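Local coordinates for RE68036p (Drosophila melanogaster, PDB 1SQH), which is of unestablished function but is probably an acyltransferase of the acetyltransferase superfamily, perhaps a glycine N-acyltransferase, at residues 29-33 with 34-38; 258-261 with 262-266; 281-285 with 286-290. All coordinates share one frame; numbering follows the deposited sequence.

Contact 1 (29-33 with 34-38)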
ATOM      1  N   PHE A  29     -12.475   0.209 -14.248  1.00 23.36           N
ATOM      2  CA  PHE A  29     -11.302   1.051 -14.454  1.00 22.96           C
ATOM      3  C   PHE A  29     -10.090   0.424 -15.103  1.00 22.97           C
ATOM      4  O   PHE A  29      -9.177   1.146 -15.510  1.00 22.15           O
ATOM      5  CB  PHE A  29     -10.854   1.652 -13.127  1.00 23.12           C
ATOM      6  CG  PHE A  29     -11.873   2.552 -12.497  1.00 24.24           C
ATOM      7  CD1 PHE A  29     -12.269   3.727 -13.130  1.00 23.06           C
ATOM      8  CD2 PHE A  29     -12.417   2.241 -11.249  1.00 25.99           C
ATOM      9  CE1 PHE A  29     -13.189   4.589 -12.523  1.00 24.56           C
ATOM     10  CE2 PHE A  29     -13.336   3.097 -10.635  1.00 26.09           C
ATOM     11  CZ  PHE A  29     -13.723   4.273 -11.273  1.00 24.26           C
ATOM     12  N   GLY A  30     -10.051  -0.900 -15.187  1.00 21.57           N
ATOM     13  CA  GLY A  30      -8.892  -1.523 -15.795  1.00 21.10           C
ATOM     14  C   GLY A  30      -7.822  -1.938 -14.801  1.00 21.26           C
ATOM     15  O   GLY A  30      -7.819  -1.530 -13.637  1.00 21.48           O
ATOM     16  N   ILE A  31      -6.894  -2.743 -15.292  1.00 20.40           N
ATOM     17  CA  ILE A  31      -5.787  -3.289 -14.520  1.00 21.90           C
ATOM     18  C   ILE A  31      -4.790  -2.298 -13.874  1.00 21.27           C
ATOM     19  O   ILE A  31      -3.967  -2.694 -13.037  1.00 19.65           O
ATOM     20  CB  ILE A  31      -5.021  -4.288 -15.434  1.00 25.93           C
ATOM     21  CG1 ILE A  31      -4.756  -5.574 -14.681  1.00 29.06           C
ATOM     22  CG2 ILE A  31      -3.752  -3.658 -15.988  1.00 27.12           C
ATOM     23  CD1 ILE A  31      -6.017  -6.390 -14.484  1.00 31.52           C
ATOM     24  N   ARG A  32      -4.850  -1.023 -14.249  1.00 20.59           N
ATOM     25  CA  ARG A  32      -3.908  -0.037 -13.696  1.00 22.00           C
ATOM     26  C   ARG A  32      -4.461   0.748 -12.520  1.00 20.34           C
ATOM     27  O   ARG A  32      -3.746   1.529 -11.894  1.00 21.11           O
ATOM     28  CB  ARG A  32      -3.485   0.975 -14.760  1.00 19.73           C
ATOM     29  CG  ARG A  32      -2.588   0.458 -15.852  1.00 22.60           C
ATOM     30  CD  ARG A  32      -2.555   1.493 -16.953  1.00 26.79           C
ATOM     31  NE  ARG A  32      -1.416   1.365 -17.845  1.00 33.55           N
ATOM     32  CZ  ARG A  32      -0.507   2.318 -18.016  1.00 36.15           C
ATOM     33  NH1 ARG A  32      -0.604   3.468 -17.351  1.00 38.02           N
ATOM     34  NH2 ARG A  32       0.494   2.131 -18.863  1.00 36.81           N
ATOM     35  N   ASN A  33      -5.734   0.544 -12.236  1.00 21.42           N
ATOM     36  CA  ASN A  33      -6.410   1.244 -11.151  1.00 19.89           C
ATOM     37  C   ASN A  33      -5.929   0.802  -9.759  1.00 20.32           C
ATOM     38  O   ASN A  33      -5.867  -0.389  -9.457  1.00 22.40           O
ATOM     39  CB  ASN A  33      -7.911   1.038 -11.314  1.00 17.29           C
ATOM     40  CG  ASN A  33      -8.694   1.669 -10.210  1.00 16.45           C
ATOM     41  OD1 ASN A  33      -8.932   1.045  -9.170  1.00 13.98           O
ATOM     42  ND2 ASN A  33      -9.097   2.924 -10.414  1.00 15.05           N
ATOM     43  N   PHE A  34      -5.602   1.769  -8.906  1.00 19.52           N
ATOM     44  CA  PHE A  34      -5.097   1.468  -7.573  1.00 17.68           C
ATOM     45  C   PHE A  34      -6.049   0.778  -6.602  1.00 18.46           C
ATOM     46  O   PHE A  34      -5.602   0.065  -5.696  1.00 16.53           O
ATOM     47  CB  PHE A  34      -4.532   2.737  -6.946  1.00 15.89           C
ATOM     48  CG  PHE A  34      -3.162   3.090  -7.448  1.00 16.66           C
ATOM     49  CD1 PHE A  34      -2.025   2.644  -6.775  1.00 19.11           C
ATOM     50  CD2 PHE A  34      -3.004   3.832  -8.612  1.00 16.46           C
ATOM     51  CE1 PHE A  34      -0.741   2.935  -7.255  1.00 20.29           C
ATOM     52  CE2 PHE A  34      -1.731   4.130  -9.102  1.00 18.63           C
ATOM     53  CZ  PHE A  34      -0.600   3.683  -8.425  1.00 19.01           C
ATOM     54  N   HIS A  35      -7.350   0.985  -6.761  1.00 18.94           N
ATOM     55  CA  HIS A  35      -8.285   0.320  -5.877  1.00 18.35           C
ATOM     56  C   HIS A  35      -8.367  -1.121  -6.319  1.00 18.79           C
ATOM     57  O   HIS A  35      -8.497  -2.030  -5.492  1.00 17.30           O
ATOM     58  CB  HIS A  35      -9.645   1.016  -5.906  1.00 19.23           C
ATOM     59  CG  HIS A  35      -9.639   2.311  -5.158  1.00 21.85           C
ATOM     60  ND1 HIS A  35      -9.659   2.368  -3.782  1.00 19.70           N
ATOM     61  CD2 HIS A  35      -9.454   3.581  -5.589  1.00 20.01           C
ATOM     62  CE1 HIS A  35      -9.481   3.621  -3.396  1.00 21.53           C
ATOM     63  NE2 HIS A  35      -9.351   4.376  -4.473  1.00 20.97           N
ATOM     64  N   TYR A  36      -8.260  -1.340  -7.624  1.00 17.45           N
ATOM     65  CA  TYR A  36      -8.261  -2.705  -8.120  1.00 17.18           C
ATOM     66  C   TYR A  36      -7.008  -3.400  -7.566  1.00 18.16           C
ATOM     67  O   TYR A  36      -7.069  -4.546  -7.111  1.00 18.30           O
ATOM     68  CB  TYR A  36      -8.207  -2.728  -9.651  1.00 18.24           C
ATOM     69  CG  TYR A  36      -7.688  -4.042 -10.190  1.00 20.12           C
ATOM     70  CD1 TYR A  36      -8.495  -5.179 -10.202  1.00 19.01           C
ATOM     71  CD2 TYR A  36      -6.367  -4.162 -10.636  1.00 20.47           C
ATOM     72  CE1 TYR A  36      -8.012  -6.405 -10.641  1.00 19.97           C
ATOM     73  CE2 TYR A  36      -5.869  -5.388 -11.080  1.00 20.95           C
ATOM     74  CZ  TYR A  36      -6.700  -6.507 -11.081  1.00 22.26           C
ATOM     75  OH  TYR A  36      -6.227  -7.718 -11.541  1.00 20.71           O
ATOM     76  N   LEU A  37      -5.875  -2.696  -7.607  1.00 16.25           N
ATOM     77  CA  LEU A  37      -4.613  -3.262  -7.133  1.00 17.31           C
ATOM     78  C   LEU A  37      -4.686  -3.627  -5.658  1.00 18.59           C
ATOM     79  O   LEU A  37      -4.210  -4.689  -5.246  1.00 16.42           O
ATOM     80  CB  LEU A  37      -3.464  -2.286  -7.405  1.00 16.48           C
ATOM     81  CG  LEU A  37      -3.163  -2.244  -8.916  1.00 20.12           C
ATOM     82  CD1 LEU A  37      -2.130  -1.179  -9.268  1.00 16.67           C
ATOM     83  CD2 LEU A  37      -2.676  -3.631  -9.334  1.00 18.67           C
ATOM     84  N   LEU A  38      -5.302  -2.743  -4.875  1.00 19.24           N
ATOM     85  CA  LEU A  38      -5.480  -2.953  -3.451  1.00 19.45           C
ATOM     86  C   LEU A  38      -6.329  -4.211  -3.233  1.00 19.68           C
ATOM     87  O   LEU A  38      -5.966  -5.082  -2.436  1.00 18.51           O
ATOM     88  CB  LEU A  38      -6.153  -1.716  -2.846  1.00 21.62           C
ATOM     89  CG  LEU A  38      -6.856  -1.705  -1.482  1.00 22.05           C
ATOM     90  CD1 LEU A  38      -6.264  -2.728  -0.551  1.00 26.69           C
ATOM     91  CD2 LEU A  38      -6.735  -0.293  -0.899  1.00 22.45           C
TER
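N33 and the first turn of helix 34-51 meet through one carboxamide oxygen: N33 OD1 accepts from Y36 N at 2.9 Å, in the carbonyl plane on a lone pair, and also from H35 N through a weak bond bent to 127°. This is an N-cap. The torsion that permits it sets CG opposite the backbone N (chi1 177°), which turns the amide back over the N-H groups of H35 and Y36. Meanwhile N33 O receives L37 N at 3.0 Å, the first i to i+4 bond of the helix, and the same oxygen lies at the edge of the Y36 ring, in its plane. The ring runs alongside I31, both side chains pointing the same way: I31 CD1 is 3.5 Å from Y36 CZ and 3.2 Å from Y36 OH. An alanine in place of Y36 would probably leave the end of I31 without its aromatic neighbour and open a gap toward L22 and K26 of helix 15-29, which the ring also touches. Further out, a type I turn from G30 to N33, with N33 N bonded to G30 O at 3.3 Å, delivers the capping residue. G30 has positive phi (94°), where a CB would collide with the carbonyl oxygen of F29. I31 O is tied to T267 OG1, while H35 ND1 bonds the hydroxyl of Y82. N33 OD1 thus serves Y36 N and, weakly, H35 N, which lack a preceding helical carbonyl, and its partial negative charge is likely to suit the positive end of the helix dipole.

Contact 2 (258-261 with 262-266)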
ATOM      1  N   ARG A 258      10.954  -6.247 -12.408  1.00 23.99           N
ATOM      2  CA  ARG A 258      11.066  -7.436 -13.245  1.00 26.22           C
ATOM      3  C   ARG A 258      10.600  -8.678 -12.493  1.00 23.83           C
ATOM      4  O   ARG A 258       9.763  -9.424 -12.989  1.00 24.35           O
ATOM      5  CB  ARG A 258      12.514  -7.655 -13.672  1.00 27.92           C
ATOM      6  CG  ARG A 258      12.924  -6.918 -14.917  1.00 35.22           C
ATOM      7  CD  ARG A 258      12.889  -7.837 -16.126  1.00 38.04           C
ATOM      8  NE  ARG A 258      13.649  -9.068 -15.915  1.00 38.70           N
ATOM      9  CZ  ARG A 258      14.344  -9.680 -16.867  1.00 37.93           C
ATOM     10  NH1 ARG A 258      14.388  -9.167 -18.091  1.00 38.69           N
ATOM     11  NH2 ARG A 258      14.959 -10.823 -16.609  1.00 37.79           N
ATOM     12  N   GLU A 259      11.141  -8.889 -11.295  1.00 24.24           N
ATOM     13  CA  GLU A 259      10.789 -10.072 -10.513  1.00 25.30           C
ATOM     14  C   GLU A 259       9.296 -10.192 -10.273  1.00 23.45           C
ATOM     15  O   GLU A 259       8.728 -11.273 -10.428  1.00 22.23           O
ATOM     16  CB  GLU A 259      11.529 -10.107  -9.161  1.00 26.06           C
ATOM     17  CG  GLU A 259      11.194 -11.360  -8.328  1.00 27.62           C
ATOM     18  CD  GLU A 259      12.014 -11.502  -7.043  1.00 28.13           C
ATOM     19  OE1 GLU A 259      11.594 -12.278  -6.160  1.00 28.20           O
ATOM     20  OE2 GLU A 259      13.078 -10.859  -6.907  1.00 30.31           O
ATOM     21  N   ILE A 260       8.651  -9.090  -9.903  1.00 22.41           N
ATOM     22  CA  ILE A 260       7.223  -9.145  -9.650  1.00 19.76           C
ATOM     23  C   ILE A 260       6.457  -9.464 -10.922  1.00 17.28           C
ATOM     24  O   ILE A 260       5.599 -10.329 -10.931  1.00 16.06           O
ATOM     25  CB  ILE A 260       6.677  -7.809  -9.070  1.00 21.41           C
ATOM     26  CG1 ILE A 260       7.234  -7.578  -7.658  1.00 21.09           C
ATOM     27  CG2 ILE A 260       5.135  -7.847  -9.044  1.00 18.39           C
ATOM     28  CD1 ILE A 260       6.766  -6.278  -7.014  1.00 21.11           C
ATOM     29  N   ALA A 261       6.772  -8.757 -11.996  1.00 19.00           N
ATOM     30  CA  ALA A 261       6.077  -8.957 -13.267  1.00 19.71           C
ATOM     31  C   ALA A 261       6.227 -10.361 -13.837  1.00 19.56           C
ATOM     32  O   ALA A 261       5.330 -10.862 -14.512  1.00 18.58           O
ATOM     33  CB  ALA A 261       6.555  -7.926 -14.293  1.00 19.85           C
ATOM     34  N   ARG A 262       7.346 -11.011 -13.558  1.00 20.26           N
ATOM     35  CA  ARG A 262       7.529 -12.344 -14.103  1.00 22.56           C
ATOM     36  C   ARG A 262       6.979 -13.428 -13.189  1.00 23.82           C
ATOM     37  O   ARG A 262       6.890 -14.587 -13.575  1.00 23.73           O
ATOM     38  CB  ARG A 262       9.005 -12.586 -14.403  1.00 22.71           C
ATOM     39  CG  ARG A 262       9.547 -11.610 -15.422  1.00 24.46           C
ATOM     40  CD  ARG A 262      10.587 -12.268 -16.284  1.00 27.14           C
ATOM     41  NE  ARG A 262      11.062 -11.394 -17.355  1.00 28.23           N
ATOM     42  CZ  ARG A 262      11.908 -11.789 -18.303  1.00 27.66           C
ATOM     43  NH1 ARG A 262      12.365 -13.038 -18.305  1.00 26.53           N
ATOM     44  NH2 ARG A 262      12.298 -10.942 -19.243  1.00 25.46           N
ATOM     45  N   GLY A 263       6.599 -13.037 -11.980  1.00 22.80           N
ATOM     46  CA  GLY A 263       6.052 -13.994 -11.041  1.00 20.89           C
ATOM     47  C   GLY A 263       4.543 -13.883 -10.985  1.00 22.43           C
ATOM     48  O   GLY A 263       3.863 -14.798 -10.529  1.00 21.92           O
ATOM     49  N   GLU A 264       4.003 -12.758 -11.437  1.00 21.09           N
ATOM     50  CA  GLU A 264       2.559 -12.592 -11.418  1.00 23.04           C
ATOM     51  C   GLU A 264       2.166 -11.538 -12.431  1.00 25.10           C
ATOM     52  O   GLU A 264       2.978 -10.679 -12.811  1.00 26.22           O
ATOM     53  CB  GLU A 264       2.070 -12.206 -10.005  1.00 21.63           C
ATOM     54  CG  GLU A 264       2.377 -10.763  -9.576  1.00 22.54           C
ATOM     55  CD  GLU A 264       2.195 -10.531  -8.071  1.00 22.25           C
ATOM     56  OE1 GLU A 264       3.207 -10.523  -7.333  1.00 19.55           O
ATOM     57  OE2 GLU A 264       1.039 -10.364  -7.628  1.00 22.29           O
ATOM     58  N   GLU A 265       0.920 -11.602 -12.881  1.00 25.91           N
ATOM     59  CA  GLU A 265       0.455 -10.643 -13.855  1.00 26.98           C
ATOM     60  C   GLU A 265      -0.292  -9.452 -13.266  1.00 24.37           C
ATOM     61  O   GLU A 265      -1.477  -9.534 -12.983  1.00 25.08           O
ATOM     62  CB  GLU A 265      -0.435 -11.312 -14.900  1.00 30.01           C
ATOM     63  CG  GLU A 265      -0.814 -10.352 -16.030  1.00 35.16           C
ATOM     64  CD  GLU A 265      -1.760 -10.961 -17.053  1.00 39.72           C
ATOM     65  OE1 GLU A 265      -2.930 -11.232 -16.698  1.00 40.76           O
ATOM     66  OE2 GLU A 265      -1.334 -11.165 -18.214  1.00 41.01           O
ATOM     67  N   ILE A 266       0.419  -8.354 -13.063  1.00 22.28           N
ATOM     68  CA  ILE A 266      -0.196  -7.126 -12.591  1.00 20.98           C
ATOM     69  C   ILE A 266       0.645  -5.940 -13.002  1.00 20.51           C
ATOM     70  O   ILE A 266       1.814  -6.071 -13.363  1.00 19.49           O
ATOM     71  CB  ILE A 266      -0.385  -7.056 -11.052  1.00 20.77           C
ATOM     72  CG1 ILE A 266       0.747  -7.785 -10.346  1.00 21.39           C
ATOM     73  CG2 ILE A 266      -1.766  -7.544 -10.673  1.00 24.33           C
ATOM     74  CD1 ILE A 266       2.065  -7.074 -10.418  1.00 18.36           C
TER
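The C-terminal end of helix 248-263 holds this contact, where R258 and R262, one turn apart, lay their guanidinium groups on each other. The planes are 23° apart with centres 3.5 Å from one another, and R262 NH2 lies over a face of the R258 group, offset toward its rim. Like charges this close would be expected to repel, but carbonyl oxygens probably offset part of the cost: R258 NH1 donates to A165 O and R262 NE to F163 O, while the F163 ring makes a cation-pi contact with R262. Bends at chi2 and chi3 (-99° and -52°) fold the R258 chain round to meet its neighbour. Between them, R262 N still makes a regular helical bond to R258 O, 2.9 Å. The helix frays next. I260 O accepts from both G263 N, well above its carbonyl plane, and E264 N at 3.0 Å, whereas the bond from G263 N to E259 O is weak. Past this end the chain leads on toward edge strand 268-273, and I266 CD1 presses on I260 CG2 at a tight 3.5 Å. E264 runs alongside I260, its OE1 3.7 Å from I260 CG2, and its OE2 reaches K44 in a salt bridge and Y40 OH in a hydrogen bond.

Contact 3 (281-285 with 286-290)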
ATOM      1  N   ALA A 281      12.371  10.396  -9.993  1.00 20.92           N
ATOM      2  CA  ALA A 281      13.305  10.410 -11.105  1.00 22.36           C
ATOM      3  C   ALA A 281      13.811   9.025 -11.495  1.00 22.23           C
ATOM      4  O   ALA A 281      13.830   8.696 -12.683  1.00 21.25           O
ATOM      5  CB  ALA A 281      14.479  11.324 -10.795  1.00 20.92           C
ATOM      6  N   LEU A 282      14.222   8.215 -10.519  1.00 20.69           N
ATOM      7  CA  LEU A 282      14.724   6.876 -10.857  1.00 21.51           C
ATOM      8  C   LEU A 282      13.594   5.964 -11.316  1.00 20.10           C
ATOM      9  O   LEU A 282      13.806   5.056 -12.115  1.00 19.71           O
ATOM     10  CB  LEU A 282      15.484   6.249  -9.677  1.00 22.80           C
ATOM     11  CG  LEU A 282      14.807   5.787  -8.377  1.00 24.69           C
ATOM     12  CD1 LEU A 282      14.260   4.359  -8.538  1.00 23.75           C
ATOM     13  CD2 LEU A 282      15.846   5.796  -7.254  1.00 22.89           C
ATOM     14  N   LEU A 283      12.384   6.207 -10.829  1.00 19.23           N
ATOM     15  CA  LEU A 283      11.269   5.369 -11.259  1.00 19.55           C
ATOM     16  C   LEU A 283      10.906   5.741 -12.680  1.00 18.80           C
ATOM     17  O   LEU A 283      10.532   4.896 -13.491  1.00 17.68           O
ATOM     18  CB  LEU A 283      10.057   5.554 -10.354  1.00 17.00           C
ATOM     19  CG  LEU A 283      10.130   4.842  -9.003  1.00 17.40           C
ATOM     20  CD1 LEU A 283       8.916   5.218  -8.179  1.00 18.26           C
ATOM     21  CD2 LEU A 283      10.205   3.336  -9.216  1.00 16.20           C
ATOM     22  N   LYS A 284      11.034   7.024 -12.974  1.00 18.00           N
ATOM     23  CA  LYS A 284      10.719   7.528 -14.291  1.00 18.94           C
ATOM     24  C   LYS A 284      11.696   6.964 -15.316  1.00 17.92           C
ATOM     25  O   LYS A 284      11.293   6.601 -16.414  1.00 17.77           O
ATOM     26  CB  LYS A 284      10.794   9.052 -14.282  1.00 18.95           C
ATOM     27  CG  LYS A 284       9.765   9.722 -15.143  1.00 24.11           C
ATOM     28  CD  LYS A 284       9.826  11.221 -14.913  1.00 29.42           C
ATOM     29  CE  LYS A 284       8.556  11.919 -15.358  1.00 30.22           C
ATOM     30  NZ  LYS A 284       8.631  13.363 -14.995  1.00 31.30           N
ATOM     31  N   ARG A 285      12.972   6.887 -14.945  1.00 17.93           N
ATOM     32  CA  ARG A 285      14.020   6.379 -15.832  1.00 19.79           C
ATOM     33  C   ARG A 285      13.771   4.913 -16.205  1.00 19.92           C
ATOM     34  O   ARG A 285      14.120   4.463 -17.298  1.00 19.42           O
ATOM     35  CB  ARG A 285      15.392   6.521 -15.162  1.00 19.42           C
ATOM     36  CG  ARG A 285      16.574   6.234 -16.075  1.00 23.23           C
ATOM     37  CD  ARG A 285      17.900   6.321 -15.318  1.00 27.17           C
ATOM     38  NE  ARG A 285      19.047   6.277 -16.224  1.00 30.61           N
ATOM     39  CZ  ARG A 285      19.557   5.164 -16.755  1.00 31.17           C
ATOM     40  NH1 ARG A 285      19.033   3.984 -16.469  1.00 30.70           N
ATOM     41  NH2 ARG A 285      20.585   5.235 -17.594  1.00 32.07           N
ATOM     42  N   ILE A 286      13.166   4.171 -15.290  1.00 19.51           N
ATOM     43  CA  ILE A 286      12.862   2.773 -15.544  1.00 20.73           C
ATOM     44  C   ILE A 286      11.650   2.677 -16.470  1.00 21.51           C
ATOM     45  O   ILE A 286      11.466   1.672 -17.165  1.00 20.20           O
ATOM     46  CB  ILE A 286      12.580   2.024 -14.218  1.00 20.74           C
ATOM     47  CG1 ILE A 286      13.903   1.827 -13.468  1.00 19.59           C
ATOM     48  CG2 ILE A 286      11.884   0.697 -14.497  1.00 18.10           C
ATOM     49  CD1 ILE A 286      13.762   1.323 -12.053  1.00 22.62           C
ATOM     50  N   GLY A 287      10.833   3.733 -16.480  1.00 20.84           N
ATOM     51  CA  GLY A 287       9.656   3.754 -17.336  1.00 19.07           C
ATOM     52  C   GLY A 287       8.346   4.101 -16.647  1.00 18.49           C
ATOM     53  O   GLY A 287       7.324   4.274 -17.310  1.00 17.51           O
ATOM     54  N   TYR A 288       8.367   4.187 -15.321  1.00 18.45           N
ATOM     55  CA  TYR A 288       7.164   4.510 -14.548  1.00 19.48           C
ATOM     56  C   TYR A 288       6.638   5.897 -14.905  1.00 19.28           C
ATOM     57  O   TYR A 288       7.421   6.817 -15.141  1.00 15.77           O
ATOM     58  CB  TYR A 288       7.466   4.485 -13.040  1.00 19.15           C
ATOM     59  CG  TYR A 288       7.469   3.114 -12.403  1.00 18.66           C
ATOM     60  CD1 TYR A 288       6.335   2.615 -11.760  1.00 18.79           C
ATOM     61  CD2 TYR A 288       8.611   2.309 -12.451  1.00 17.18           C
ATOM     62  CE1 TYR A 288       6.341   1.339 -11.175  1.00 19.18           C
ATOM     63  CE2 TYR A 288       8.630   1.040 -11.876  1.00 15.78           C
ATOM     64  CZ  TYR A 288       7.499   0.559 -11.239  1.00 15.96           C
ATOM     65  OH  TYR A 288       7.540  -0.696 -10.662  1.00 16.78           O
ATOM     66  N   GLN A 289       5.315   6.049 -14.934  1.00 20.77           N
ATOM     67  CA  GLN A 289       4.732   7.353 -15.227  1.00 24.19           C
ATOM     68  C   GLN A 289       3.813   7.731 -14.075  1.00 23.47           C
ATOM     69  O   GLN A 289       3.268   6.863 -13.390  1.00 20.96           O
ATOM     70  CB  GLN A 289       3.934   7.330 -16.531  1.00 24.98           C
ATOM     71  CG  GLN A 289       2.805   6.333 -16.513  1.00 29.51           C
ATOM     72  CD  GLN A 289       1.934   6.407 -17.758  1.00 34.72           C
ATOM     73  OE1 GLN A 289       1.160   7.351 -17.936  1.00 33.93           O
ATOM     74  NE2 GLN A 289       2.057   5.402 -18.626  1.00 35.40           N
ATOM     75  N   LYS A 290       3.665   9.033 -13.862  1.00 22.41           N
ATOM     76  CA  LYS A 290       2.813   9.553 -12.800  1.00 24.90           C
ATOM     77  C   LYS A 290       1.376   9.681 -13.302  1.00 24.83           C
ATOM     78  O   LYS A 290       1.070  10.589 -14.072  1.00 24.30           O
ATOM     79  CB  LYS A 290       3.334  10.928 -12.367  1.00 23.69           C
ATOM     80  CG  LYS A 290       2.374  11.750 -11.520  1.00 27.58           C
ATOM     81  CD  LYS A 290       2.939  13.154 -11.317  1.00 30.28           C
ATOM     82  CE  LYS A 290       2.000  14.052 -10.522  1.00 32.83           C
ATOM     83  NZ  LYS A 290       2.560  15.430 -10.412  1.00 33.02           N
TER
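Helix 277-286 ends in a Schellman motif, with G287 at positive phi (129°) and two bonds from beyond the helix returning to its last turn. Y288 N donates to L283 O at 2.9 Å, its nitrogen tilted 29° from the carbonyl plane, and G287 N makes a weak bond to K284 O, also 2.9 Å. L283 O further receives weak bonds from G287 N and I286 N, and a CB at G287 would strike the carbonyl oxygen of I286. The turn brings the Y288 ring across L283. L283 CD2 stands over one face of that ring, 4.1 Å from its centroid and 24° off the normal, a CH-pi contact shifted toward the rim at CD2 and CE2. With CG anti to the carbonyl carbon, Y288 carries its ring to this place above L283, and Y288 CB packs 3.1 Å from L283 O. K284 CA approaches Y288 O at 3.5 Å in an almost straight CA-H...O contact, with K284 CG lying near the same oxygen. I286 CG1 rests near L282 O, 3.5 Å away. Around this corner, L283 packs on A270 and I272 of strand 268-273, while L282 and I286 face helix 248-263 at A253, joined by A254 for I286. Y288 reaches M155 and L157 of strand 147-157, and its hydroxyl is hydrogen-bonded to S257 of helix 248-263, as the chain enters strand 289-299.

The three contacts come in series along the chain: contact 1 in the DUF5645 range, contacts 2 and 3 in the FR47-like range. Their centres are about 16 to 19 Å apart. Contact 1 starts helix 34-51, while contacts 2 and 3 end helices 248-263 and 277-286, whose following segments lead into strands 268-273 and 289-299 of the mixed eight-stranded sheet. Contact 1 touches both others, L37 CD2 packing 4.2 Å from I266 CG2, and R32 NH1 lying 3.5 Å from Q289 NE2; contacts 2 and 3 stay about 7 Å apart at their nearest atoms. Helix 34-51 thus begins against the FR47-like part, so the two acetyltransferase-clan ranges meet here as well as through the shared sheet.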